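Local coordinates for protein putative streptothricin acetyltransferase (PDB 3PP9) that probably transfers an acetyl group from acetyl coenzyme A to streptothricin-type antibiotics, as a member of the GNAT acetyltransferase family, at residues Y53-L58 against Q142-A147; N99-E104 against Q127-G132; N14-F19 against L65-Y70; R120-A125 against C155-G160. All coordinates share one frame; numbering follows the deposited sequence. Where two conformers were deposited one is given.

Contact 1 of 4, residues Y53-L58 against Q142-A147; sequences YEKSYL and QNNNVA. With ACO (acetyl coenzyme *a), chain D.
Lys55 reaches from strand 43-56 to Gln142 and Asn144, in the turn ahead of helix 146-154. Its CB already heads for them, but CB and CG only span the gap. CD passes the amide nitrogen of Asn144, and the bend at chi3 (-69°) swings the tip in. Lys55 NZ ends 3.6 Å from Gln142 NE2; both are donors, and two waters make the link instead. One accepts a hydrogen bond from Lys55 NZ at 2.8 Å and donates to Asn144 OD1 at 2.7 Å. The other accepts from Lys55 NZ at 2.9 Å and from Asn144 ND2 at 3.0 Å, and donates to Gln142 OE1. Asn144 ND2 also gives a hydrogen bond to Tyr53 OH, 2.7 Å long but bent (139°), with ring and amide planes 55° apart. The type I turn from Gln142 to Asn145 then presents Asn145, which caps the helix through OD1 and sends ND2 to O5P of acetyl coenzyme A, 3.0 Å away and nearly straight. Tyr57, on the other segment, lays a ring face against C2P of the cofactor. A hydrated polar seam thus joins strand to turn beside the cofactor, and its two waters would spread the lysine charge toward both amides.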
# COMPACT_ATOMS: atom_id res chain seq x y z
N TYR A 53 -13.80 19.55 -12.28
CA TYR A 53 -14.92 18.87 -11.69
C TYR A 53 -14.75 18.84 -10.18
O TYR A 53 -13.65 19.06 -9.67
CB TYR A 53 -15.09 17.45 -12.24
CG TYR A 53 -13.94 16.48 -12.02
CD1 TYR A 53 -13.95 15.56 -10.96
CD2 TYR A 53 -12.86 16.45 -12.87
CE1 TYR A 53 -12.92 14.67 -10.79
CE2 TYR A 53 -11.83 15.56 -12.72
CZ TYR A 53 -11.85 14.68 -11.67
OH TYR A 53 -10.79 13.82 -11.54
N GLU A 54 -15.84 18.59 -9.47
CA GLU A 54 -15.81 18.50 -8.02
C GLU A 54 -15.99 17.06 -7.58
O GLU A 54 -16.72 16.29 -8.21
CB GLU A 54 -16.91 19.35 -7.35
CG GLU A 54 -16.59 20.80 -7.28
CD GLU A 54 -17.62 21.60 -6.51
OE1 GLU A 54 -17.23 22.62 -5.90
OE2 GLU A 54 -18.81 21.21 -6.47
N LYS A 55 -15.28 16.70 -6.52
CA LYS A 55 -15.39 15.36 -5.97
C LYS A 55 -15.18 15.42 -4.48
O LYS A 55 -14.60 16.36 -3.97
CB LYS A 55 -14.39 14.38 -6.58
CG LYS A 55 -12.92 14.78 -6.43
CD LYS A 55 -11.98 13.63 -6.79
CE LYS A 55 -12.07 12.49 -5.75
NZ LYS A 55 -11.04 11.42 -5.90
N SER A 56 -15.68 14.40 -3.79
CA SER A 56 -15.54 14.31 -2.35
C SER A 56 -14.38 13.36 -2.10
O SER A 56 -14.20 12.40 -2.84
CB SER A 56 -16.81 13.75 -1.72
OG SER A 56 -17.94 14.55 -2.03
N TYR A 57 -13.58 13.63 -1.08
CA TYR A 57 -12.46 12.77 -0.78
C TYR A 57 -12.98 11.37 -0.39
O TYR A 57 -12.48 10.35 -0.87
CB TYR A 57 -11.60 13.35 0.33
CG TYR A 57 -10.54 12.39 0.71
CD1 TYR A 57 -9.54 12.05 -0.18
CD2 TYR A 57 -10.49 11.82 1.98
CE1 TYR A 57 -8.55 11.16 0.16
CE2 TYR A 57 -9.51 10.93 2.32
CZ TYR A 57 -8.54 10.61 1.41
OH TYR A 57 -7.54 9.73 1.74
N LEU A 58 -13.98 11.37 0.49
CA LEU A 58 -14.64 10.16 0.96
C LEU A 58 -16.02 10.08 0.32
O LEU A 58 -16.17 9.70 -0.84
CB LEU A 58 -14.82 10.20 2.48
CG LEU A 58 -13.58 10.28 3.35
CD1 LEU A 58 -14.01 10.31 4.81
CD2 LEU A 58 -12.64 9.12 3.09
N GLN A 142 -4.11 11.01 -4.74
CA GLN A 142 -4.25 10.74 -6.18
C GLN A 142 -3.60 11.92 -6.89
O GLN A 142 -3.58 13.05 -6.37
CB GLN A 142 -5.69 10.63 -6.64
CG GLN A 142 -6.44 9.44 -6.08
CD GLN A 142 -7.82 9.25 -6.71
OE1 GLN A 142 -8.05 9.60 -7.87
NE2 GLN A 142 -8.73 8.67 -5.95
N ASN A 143 -3.10 11.68 -8.11
CA ASN A 143 -2.44 12.69 -8.89
C ASN A 143 -3.39 13.81 -9.34
O ASN A 143 -2.93 14.85 -9.76
CB ASN A 143 -1.68 12.13 -10.10
CG ASN A 143 -2.60 11.60 -11.16
OD1 ASN A 143 -3.62 10.98 -10.86
ND2 ASN A 143 -2.21 11.78 -12.43
N ASN A 144 -4.70 13.61 -9.22
CA ASN A 144 -5.63 14.66 -9.58
C ASN A 144 -5.98 15.57 -8.41
O ASN A 144 -6.81 16.46 -8.58
CB ASN A 144 -6.91 14.10 -10.23
CG ASN A 144 -7.74 13.25 -9.30
OD1 ASN A 144 -7.33 12.94 -8.19
ND2 ASN A 144 -8.94 12.88 -9.76
N ASN A 145 -5.37 15.37 -7.23
CA ASN A 145 -5.62 16.24 -6.09
C ASN A 145 -4.39 17.14 -5.93
O ASN A 145 -3.60 16.99 -5.02
CB ASN A 145 -5.89 15.43 -4.83
CG ASN A 145 -6.45 16.25 -3.70
OD1 ASN A 145 -6.45 17.49 -3.76
ND2 ASN A 145 -6.96 15.56 -2.67
N VAL A 146 -4.25 18.07 -6.87
CA VAL A 146 -3.11 18.99 -6.88
C VAL A 146 -3.09 19.88 -5.64
O VAL A 146 -2.02 20.14 -5.08
CB VAL A 146 -3.02 19.77 -8.22
CG1 VAL A 146 -1.86 20.79 -8.18
CG2 VAL A 146 -2.84 18.80 -9.39
N ALA A 147 -4.26 20.27 -5.14
CA ALA A 147 -4.33 21.11 -3.94
C ALA A 147 -3.65 20.39 -2.79
O ALA A 147 -2.82 20.96 -2.08
CB ALA A 147 -5.77 21.41 -3.55
N1A ACO D . -2.87 25.04 -3.67
C2A ACO D . -1.61 25.41 -3.37
N3A ACO D . -1.14 25.47 -2.12
C4A ACO D . -1.95 25.15 -1.08
C5A ACO D . -3.34 24.77 -1.33
C6A ACO D . -3.79 24.74 -2.72
N6A ACO D . -5.06 24.39 -3.00
N7A ACO D . -3.92 24.53 -0.15
C8A ACO D . -2.98 24.75 0.80
N9A ACO D . -1.81 25.11 0.24
C1B ACO D . -0.57 25.49 0.94
C2B ACO D . -0.82 26.85 1.58
O2B ACO D . -0.61 27.98 0.72
C3B ACO D . 0.12 26.85 2.76
O3B ACO D . 1.40 27.29 2.33
P3B ACO D . 2.33 28.27 3.20
O7A ACO D . 2.62 27.49 4.46
O8A ACO D . 1.46 29.48 3.39
O9A ACO D . 3.52 28.46 2.28
C4B ACO D . 0.20 25.38 3.15
O4B ACO D . -0.20 24.62 2.00
C5B ACO D . -0.71 25.08 4.34
O5B ACO D . -2.07 25.23 3.92
P1A ACO D . -3.26 25.25 4.99
O1A ACO D . -4.01 26.56 4.88
O2A ACO D . -2.67 24.84 6.31
O3A ACO D . -4.17 24.05 4.39
P2A ACO D . -5.73 23.83 4.60
O4A ACO D . -6.38 24.47 3.40
O5A ACO D . -6.20 24.23 5.98
O6A ACO D . -5.88 22.22 4.54
CBP ACO D . -6.30 20.34 3.11
CCP ACO D . -5.34 21.47 3.47
CDP ACO D . -5.64 19.46 2.05
CEP ACO D . -6.61 19.52 4.35
CAP ACO D . -7.60 20.92 2.56
OAP ACO D . -7.36 21.51 1.25
C9P ACO D . -8.70 19.91 2.38
O9P ACO D . -9.37 19.54 3.31
N8P ACO D . -8.94 19.43 1.15
C7P ACO D . -10.02 18.49 0.85
C6P ACO D . -9.81 17.12 1.44
C5P ACO D . -8.51 16.57 0.94
O5P ACO D . -8.16 16.70 -0.22
N4P ACO D . -7.75 15.94 1.81
C3P ACO D . -6.47 15.33 1.49
C2P ACO D . -6.78 13.98 0.85
S1P ACO D . -5.37 12.89 0.90
C ACO D . -5.41 12.33 2.49
O ACO D . -6.25 12.72 3.27
CH3 ACO D . -4.38 11.35 2.93
O HOH W 1 -8.55 12.76 -5.80
O HOH W 2 -10.78 10.76 -8.71

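Contact 2 of 4, residues N99-E104 against Q127-G132; sequences NYAYIE and QWAKEG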
# COMPACT_ATOMS: atom_id res chain seq x y z
N ASN A 99 6.33 1.33 10.48
CA ASN A 99 6.53 2.19 11.63
C ASN A 99 6.17 3.64 11.47
O ASN A 99 6.10 4.34 12.47
CB ASN A 99 7.93 2.02 12.25
CG ASN A 99 8.12 0.64 12.86
OD1 ASN A 99 9.21 0.07 12.79
ND2 ASN A 99 7.06 0.09 13.44
N TYR A 100 5.88 4.11 10.26
CA TYR A 100 5.50 5.50 10.11
C TYR A 100 4.06 5.75 10.52
O TYR A 100 3.22 4.85 10.51
CB TYR A 100 5.60 5.93 8.62
CG TYR A 100 6.94 6.43 8.14
CD1 TYR A 100 8.11 5.75 8.44
CD2 TYR A 100 7.04 7.56 7.33
CE1 TYR A 100 9.33 6.22 8.00
CE2 TYR A 100 8.28 8.02 6.88
CZ TYR A 100 9.41 7.33 7.22
OH TYR A 100 10.68 7.72 6.81
N ALA A 101 3.79 6.98 10.92
CA ALA A 101 2.43 7.41 11.16
C ALA A 101 1.87 7.52 9.74
O ALA A 101 2.59 7.93 8.82
CB ALA A 101 2.40 8.74 11.83
N TYR A 102 0.62 7.14 9.56
CA TYR A 102 -0.04 7.15 8.25
C TYR A 102 -1.32 7.99 8.36
O TYR A 102 -2.17 7.74 9.21
CB TYR A 102 -0.39 5.70 7.87
CG TYR A 102 -0.96 5.51 6.50
CD1 TYR A 102 -2.32 5.69 6.25
CD2 TYR A 102 -0.15 5.11 5.45
CE1 TYR A 102 -2.85 5.51 4.99
CE2 TYR A 102 -0.69 4.95 4.17
CZ TYR A 102 -2.03 5.15 3.96
OH TYR A 102 -2.55 4.97 2.69
N ILE A 103 -1.44 8.97 7.47
CA ILE A 103 -2.61 9.82 7.46
C ILE A 103 -3.67 9.17 6.58
O ILE A 103 -3.54 9.13 5.36
CB ILE A 103 -2.31 11.22 6.91
CG1 ILE A 103 -1.19 11.91 7.70
CG2 ILE A 103 -3.62 12.05 6.90
CD1 ILE A 103 -0.75 13.26 7.11
N GLU A 104 -4.72 8.68 7.22
CA GLU A 104 -5.82 8.05 6.51
C GLU A 104 -6.71 9.09 5.86
O GLU A 104 -7.29 8.83 4.79
CB GLU A 104 -6.67 7.25 7.49
CG GLU A 104 -5.97 6.03 8.06
CD GLU A 104 -5.85 4.88 7.08
OE1 GLU A 104 -6.42 4.94 5.97
OE2 GLU A 104 -5.18 3.91 7.44
N GLN A 127 3.65 15.49 16.27
CA GLN A 127 3.85 15.29 17.72
C GLN A 127 3.43 13.87 18.12
O GLN A 127 4.13 13.19 18.86
CB GLN A 127 3.04 16.31 18.54
CG GLN A 127 3.46 17.76 18.40
CD GLN A 127 4.72 18.11 19.16
OE1 GLN A 127 5.16 19.26 19.17
NE2 GLN A 127 5.30 17.12 19.83
N TRP A 128 2.27 13.44 17.64
CA TRP A 128 1.77 12.11 17.94
C TRP A 128 2.74 11.03 17.46
O TRP A 128 3.07 10.10 18.19
CB TRP A 128 0.39 11.92 17.30
CG TRP A 128 -0.22 10.57 17.56
CD1 TRP A 128 -0.89 10.18 18.69
CD2 TRP A 128 -0.27 9.46 16.66
NE1 TRP A 128 -1.32 8.88 18.56
CE2 TRP A 128 -0.98 8.43 17.32
CE3 TRP A 128 0.17 9.25 15.35
CZ2 TRP A 128 -1.22 7.20 16.71
CZ3 TRP A 128 -0.05 8.03 14.76
CH2 TRP A 128 -0.76 7.02 15.44
N ALA A 129 3.22 11.20 16.23
CA ALA A 129 4.17 10.26 15.66
C ALA A 129 5.41 10.18 16.53
O ALA A 129 5.87 9.10 16.89
CB ALA A 129 4.55 10.71 14.26
N LYS A 130 5.94 11.33 16.90
CA LYS A 130 7.16 11.32 17.74
C LYS A 130 6.93 10.69 19.12
O LYS A 130 7.78 9.93 19.62
CB LYS A 130 7.74 12.72 17.84
CG LYS A 130 8.21 13.26 16.50
CD LYS A 130 8.69 14.69 16.59
CE LYS A 130 9.06 15.26 15.23
NZ LYS A 130 9.55 16.68 15.29
N GLU A 131 5.78 10.98 19.72
CA GLU A 131 5.43 10.42 21.04
C GLU A 131 5.38 8.89 20.99
O GLU A 131 5.69 8.22 22.00
CB GLU A 131 4.10 11.00 21.53
CG GLU A 131 4.21 12.45 21.97
CD GLU A 131 2.89 13.09 22.36
OE1 GLU A 131 1.82 12.48 22.14
OE2 GLU A 131 2.94 14.24 22.86
N GLY A 132 5.04 8.35 19.83
CA GLY A 132 4.98 6.91 19.61
C GLY A 132 6.25 6.31 19.01
O GLY A 132 6.25 5.16 18.58
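Ala101 is the residue of 99-104 that meets helix 117-131, pressing on Trp128 and Ala129. Just ahead of it, Asn99 and Tyr100 bring the chain in past the second subunit: Asn99 packs on Leu170 of that subunit and Tyr100 on its Gly169. The CB of Tyr100 points away from the helix. At Ala101 the side chain turns to the helix, and its methyl does all the touching. Ala101 CB lies 3.8 Å from Ala129 CB, methyl to methyl, and 3.9 Å from Trp128 CZ3. The indole offers its edge here, with the methyl near the ring plane; CG set anti to the backbone N (chi1 180°) carries the six-membered ring over to the strand. Two small side chains let the backbones close in, with Ala101 CA and Ala129 CA 5.6 Å apart. Tyr102 points away again, to the other face of the sheet, where its ring makes a cation-pi contact with Lys94. Ile103 lies in the acetyl coenzyme A pocket and packs on Ile91 and Leu139. At Glu104 the chain turns a corner.

Strand 101-108, helix 117-131 and strand 136-142 form a beta-alpha-beta crossover, and this buried contact seats the last turns of that helix on the start of the first strand. Strand 136-142 runs parallel alongside, joined through backbone bonds from Ala101 and Ile103 to Met138. On the other flank runs antiparallel strand 86-95, whose Leu93 also touches Trp128.

Contact 3 of 4, residues N14-F19 against L65-Y70; sequences NDLDNF and LVYNEY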
# COMPACT_ATOMS: atom_id res chain seq x y z
N ASN A 14 -17.62 11.79 23.61
CA ASN A 14 -18.63 12.82 23.77
C ASN A 14 -18.71 13.81 22.58
O ASN A 14 -19.66 14.58 22.48
CB ASN A 14 -18.48 13.51 25.16
CG ASN A 14 -18.77 12.56 26.36
OD1 ASN A 14 -18.41 12.87 27.52
ND2 ASN A 14 -19.40 11.41 26.10
N ASP A 15 -17.74 13.79 21.66
CA ASP A 15 -17.76 14.64 20.47
C ASP A 15 -18.53 14.01 19.31
O ASP A 15 -18.90 14.70 18.37
CB ASP A 15 -16.33 14.86 19.92
CG ASP A 15 -15.42 15.60 20.88
OD1 ASP A 15 -15.89 16.52 21.58
OD2 ASP A 15 -14.19 15.29 20.88
N LEU A 16 -18.74 12.70 19.36
CA LEU A 16 -19.37 11.98 18.24
C LEU A 16 -20.71 12.47 17.72
O LEU A 16 -20.98 12.39 16.52
CB LEU A 16 -19.42 10.47 18.53
CG LEU A 16 -18.04 9.81 18.65
CD1 LEU A 16 -18.15 8.35 19.09
CD2 LEU A 16 -17.26 9.93 17.33
N ASP A 17 -21.57 12.97 18.61
CA ASP A 17 -22.88 13.49 18.21
C ASP A 17 -22.85 14.99 17.90
O ASP A 17 -23.78 15.52 17.28
CB ASP A 17 -23.93 13.19 19.28
CG ASP A 17 -24.19 11.70 19.45
OD1 ASP A 17 -23.74 10.92 18.59
OD2 ASP A 17 -24.86 11.32 20.43
N ASN A 18 -21.79 15.67 18.34
CA ASN A 18 -21.62 17.10 18.11
C ASN A 18 -20.77 17.29 16.86
O ASN A 18 -20.29 18.40 16.57
CB ASN A 18 -20.81 17.73 19.26
CG ASN A 18 -21.45 17.52 20.63
OD1 ASN A 18 -22.66 17.28 20.74
ND2 ASN A 18 -20.64 17.65 21.69
N PHE A 19 -20.60 16.21 16.11
CA PHE A 19 -19.76 16.24 14.96
C PHE A 19 -20.61 16.69 13.78
O PHE A 19 -21.54 15.99 13.35
CB PHE A 19 -19.16 14.85 14.76
CG PHE A 19 -17.79 14.88 14.20
CD1 PHE A 19 -16.71 14.48 14.96
CD2 PHE A 19 -17.55 15.39 12.94
CE1 PHE A 19 -15.44 14.52 14.46
CE2 PHE A 19 -16.29 15.44 12.44
CZ PHE A 19 -15.23 15.00 13.20
N LEU A 65 -14.93 5.31 6.80
CA LEU A 65 -14.35 5.94 7.99
C LEU A 65 -15.36 6.01 9.13
O LEU A 65 -16.39 6.69 9.01
CB LEU A 65 -13.88 7.37 7.68
CG LEU A 65 -13.39 8.20 8.86
CD1 LEU A 65 -12.20 7.51 9.57
CD2 LEU A 65 -13.00 9.62 8.42
N VAL A 66 -15.08 5.32 10.23
CA VAL A 66 -15.95 5.31 11.41
C VAL A 66 -15.11 5.92 12.53
O VAL A 66 -14.18 5.28 13.03
CB VAL A 66 -16.38 3.90 11.77
CG1 VAL A 66 -17.25 3.92 13.04
CG2 VAL A 66 -17.14 3.27 10.61
N TYR A 67 -15.45 7.14 12.93
CA TYR A 67 -14.66 7.84 13.95
C TYR A 67 -14.45 7.06 15.25
O TYR A 67 -13.37 7.08 15.85
CB TYR A 67 -15.23 9.23 14.32
CG TYR A 67 -15.52 10.19 13.19
CD1 TYR A 67 -14.65 10.37 12.14
CD2 TYR A 67 -16.63 11.03 13.27
CE1 TYR A 67 -14.92 11.31 11.13
CE2 TYR A 67 -16.91 11.94 12.28
CZ TYR A 67 -16.07 12.08 11.22
OH TYR A 67 -16.37 13.02 10.25
N ASN A 68 -15.49 6.35 15.70
CA ASN A 68 -15.40 5.59 16.96
C ASN A 68 -14.27 4.56 16.99
O ASN A 68 -13.79 4.18 18.06
CB ASN A 68 -16.74 4.91 17.24
CG ASN A 68 -16.85 4.35 18.64
OD1 ASN A 68 -17.25 3.20 18.83
ND2 ASN A 68 -16.50 5.16 19.62
N GLU A 69 -13.85 4.09 15.82
CA GLU A 69 -12.77 3.11 15.72
C GLU A 69 -11.43 3.69 16.10
O GLU A 69 -10.47 2.93 16.29
CB GLU A 69 -12.65 2.59 14.28
CG GLU A 69 -13.85 1.85 13.76
CD GLU A 69 -13.65 1.31 12.35
OE1 GLU A 69 -12.57 1.52 11.75
OE2 GLU A 69 -14.58 0.66 11.84
N TYR A 70 -11.35 5.01 16.22
CA TYR A 70 -10.11 5.72 16.54
C TYR A 70 -10.08 6.27 17.94
O TYR A 70 -9.13 6.95 18.30
CB TYR A 70 -9.87 6.83 15.51
CG TYR A 70 -9.58 6.27 14.14
CD1 TYR A 70 -10.59 5.83 13.32
CD2 TYR A 70 -8.27 6.19 13.67
CE1 TYR A 70 -10.31 5.29 12.07
CE2 TYR A 70 -8.00 5.65 12.42
CZ TYR A 70 -9.01 5.21 11.64
OH TYR A 70 -8.73 4.68 10.40
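Phe19 and Tyr67 stack face to face, arriving from opposite directions, with ring centroids 4.1 Å apart and planes tilted by 28°. Tyr67 CE2 sits 3.3 Å above the centre of the Phe19 ring, so it is the hydroxyl-side edge of the tyrosine that overlaps its partner. That brings Tyr67 OH to 3.3 Å from Phe19 CE2. Phe19 has chi1 -147°, some way from the staggered anti value, perhaps the price of laying its ring on Tyr67. In Tyr67, CG stands opposite the carbonyl carbon and the ring is turned (chi2 -43°) to meet Phe19. Leu16 supplies the rest through its two methyls. Leu16 CD2 lies 3.7 Å from Tyr67 CB, near the plane of that ring and at its edge, while Leu16 CD1 reaches out to Asn68 ND2 at 3.6 Å. The leucine and asparagine side chains cross at about a right angle.

No hydrogen bond spans this surface contact. It pins the loop between strands 7-10 and 25-36 to the short 3-10 turn 67-70 that precedes strand 76-83. Beneath it run strands 76-83 and 86-95, where Tyr67 rests on Ile78 and Phe19 on Ile87. Leu11 touches both aromatic side chains, and Asp15 makes a salt bridge back to Arg9 of strand 7-10.

Contact 4 of 4, residues R120-A125 against C155-G160; sequences RLIAQA and CGFVIG
Ile122 faces Cys155 and Phe157 from a helical turn in which the shortest polar bond is a backbone one, Ala125 N to Leu121 O at 3.0 Å. Between the two segments everything is apolar. The branches of Ile122 divide the work: with CG1 opposite the carbonyl carbon and CG2 opposite the backbone N (chi1 -69°), CG1 comes to 4.2 Å from Cys155 SG, and CG2 to 4.2 Å from Phe157 CE1. The methyl meets the phenyl ring at its edge, near the ring plane, and Cys155 CB lies in that plane at the edge too. Between Cys155 and Phe157, Gly156, with positive phi (98°), ends helix 146-154 in a Schellman motif. Phe157 is further held by an edge-to-face pairing with Tyr152 and by Trp181 and Leu183 of strand 178-184, and Ile122 rests on Ile103 and Ile106. The side chain of Cys155 lies about 5 Å from acetyl coenzyme A, measured between nearest atoms.

With no polar bond and no approach under 4.2 Å, the two segments are held by dispersion and by the exclusion of water: helix 117-131 and the exit of helix 146-154 share a greasy core next to the cofactor.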
# COMPACT_ATOMS: atom_id res chain seq x y z
N ARG A 120 -1.69 23.12 10.98
CA ARG A 120 -1.77 22.89 12.44
C ARG A 120 -2.13 21.42 12.73
O ARG A 120 -1.64 20.84 13.68
CB ARG A 120 -2.78 23.84 13.10
CG ARG A 120 -2.33 25.27 13.22
CD ARG A 120 -1.36 25.44 14.39
NE ARG A 120 -2.01 25.05 15.64
CZ ARG A 120 -2.77 25.84 16.41
NH1 ARG A 120 -2.99 27.11 16.07
NH2 ARG A 120 -3.31 25.35 17.52
N LEU A 121 -2.98 20.82 11.90
CA LEU A 121 -3.34 19.41 12.08
C LEU A 121 -2.09 18.53 11.84
O LEU A 121 -1.86 17.59 12.59
CB LEU A 121 -4.52 19.00 11.21
CG LEU A 121 -5.86 19.55 11.66
CD1 LEU A 121 -6.89 19.45 10.53
CD2 LEU A 121 -6.38 18.83 12.89
N ILE A 122 -1.33 18.85 10.81
CA ILE A 122 -0.10 18.14 10.47
C ILE A 122 0.89 18.28 11.63
O ILE A 122 1.53 17.31 12.04
CB ILE A 122 0.51 18.62 9.14
CG1 ILE A 122 -0.37 18.23 7.95
CG2 ILE A 122 1.92 18.03 8.92
CD1 ILE A 122 -0.54 16.73 7.73
N ALA A 123 1.02 19.48 12.20
CA ALA A 123 1.94 19.67 13.31
C ALA A 123 1.57 18.74 14.46
O ALA A 123 2.44 18.12 15.08
CB ALA A 123 1.94 21.10 13.77
N GLN A 124 0.27 18.62 14.76
CA GLN A 124 -0.14 17.74 15.84
C GLN A 124 0.13 16.28 15.50
O GLN A 124 0.48 15.49 16.36
CB GLN A 124 -1.61 17.95 16.20
CG GLN A 124 -2.09 17.07 17.35
CD GLN A 124 -1.40 17.36 18.66
OE1 GLN A 124 -1.45 18.49 19.14
NE2 GLN A 124 -0.78 16.34 19.26
N ALA A 125 -0.04 15.91 14.24
CA ALA A 125 0.22 14.55 13.80
C ALA A 125 1.69 14.23 13.97
O ALA A 125 2.03 13.12 14.36
CB ALA A 125 -0.21 14.38 12.33
N CYS A 155 4.36 21.37 3.49
CA CYS A 155 4.55 20.80 4.82
C CYS A 155 5.85 19.98 4.95
O CYS A 155 6.13 19.43 6.02
CB CYS A 155 3.33 19.96 5.24
SG CYS A 155 1.84 20.92 5.54
N GLY A 156 6.63 19.89 3.88
CA GLY A 156 7.91 19.16 3.91
C GLY A 156 7.94 17.74 3.41
O GLY A 156 8.98 17.08 3.45
N PHE A 157 6.80 17.26 2.91
CA PHE A 157 6.72 15.92 2.38
C PHE A 157 7.35 15.83 1.00
O PHE A 157 7.38 16.82 0.25
CB PHE A 157 5.26 15.47 2.25
CG PHE A 157 4.55 15.22 3.57
CD1 PHE A 157 4.05 16.27 4.34
CD2 PHE A 157 4.33 13.93 4.01
CE1 PHE A 157 3.37 16.02 5.54
CE2 PHE A 157 3.65 13.68 5.19
CZ PHE A 157 3.17 14.72 5.96
N VAL A 158 7.87 14.65 0.67
CA VAL A 158 8.46 14.38 -0.63
C VAL A 158 7.83 13.13 -1.21
O VAL A 158 7.33 12.27 -0.47
CB VAL A 158 9.98 14.21 -0.54
CG1 VAL A 158 10.61 15.48 0.00
CG2 VAL A 158 10.32 13.03 0.31
N ILE A 159 7.79 13.04 -2.53
CA ILE A 159 7.21 11.86 -3.18
C ILE A 159 8.22 10.71 -3.13
O ILE A 159 9.37 10.85 -3.57
CB ILE A 159 6.88 12.14 -4.64
CG1 ILE A 159 5.83 13.24 -4.73
CG2 ILE A 159 6.34 10.86 -5.28
CD1 ILE A 159 5.48 13.64 -6.15
N GLY A 160 7.76 9.58 -2.59
CA GLY A 160 8.59 8.39 -2.50
C GLY A 160 8.20 7.28 -3.46
O GLY A 160 8.97 6.37 -3.69

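Contact 3 closes first along the chain and lies at the edge, its centre about 20 Å or more from the others, though Leu65 still packs on Leu58 of contact 1 and Tyr70 on Glu104 of contact 2. Contacts 2 and 4, with centres about 11 Å apart, share helix 117-131 and the main sheet; Ile103 CD1 meets Ile122 CD1 at 3.5 Å, and both reach the second subunit. Contact 1 spans the longest stretch of sequence, enclosing contact 2 and alternating with contact 4. It lies about 24 Å from contact 2 between centres, yet Tyr57 OH probably hydrogen-bonds to Glu104 O. Contacts 1 and 2 both hold residues of the cofactor pocket, while contact 3 stays peripheral.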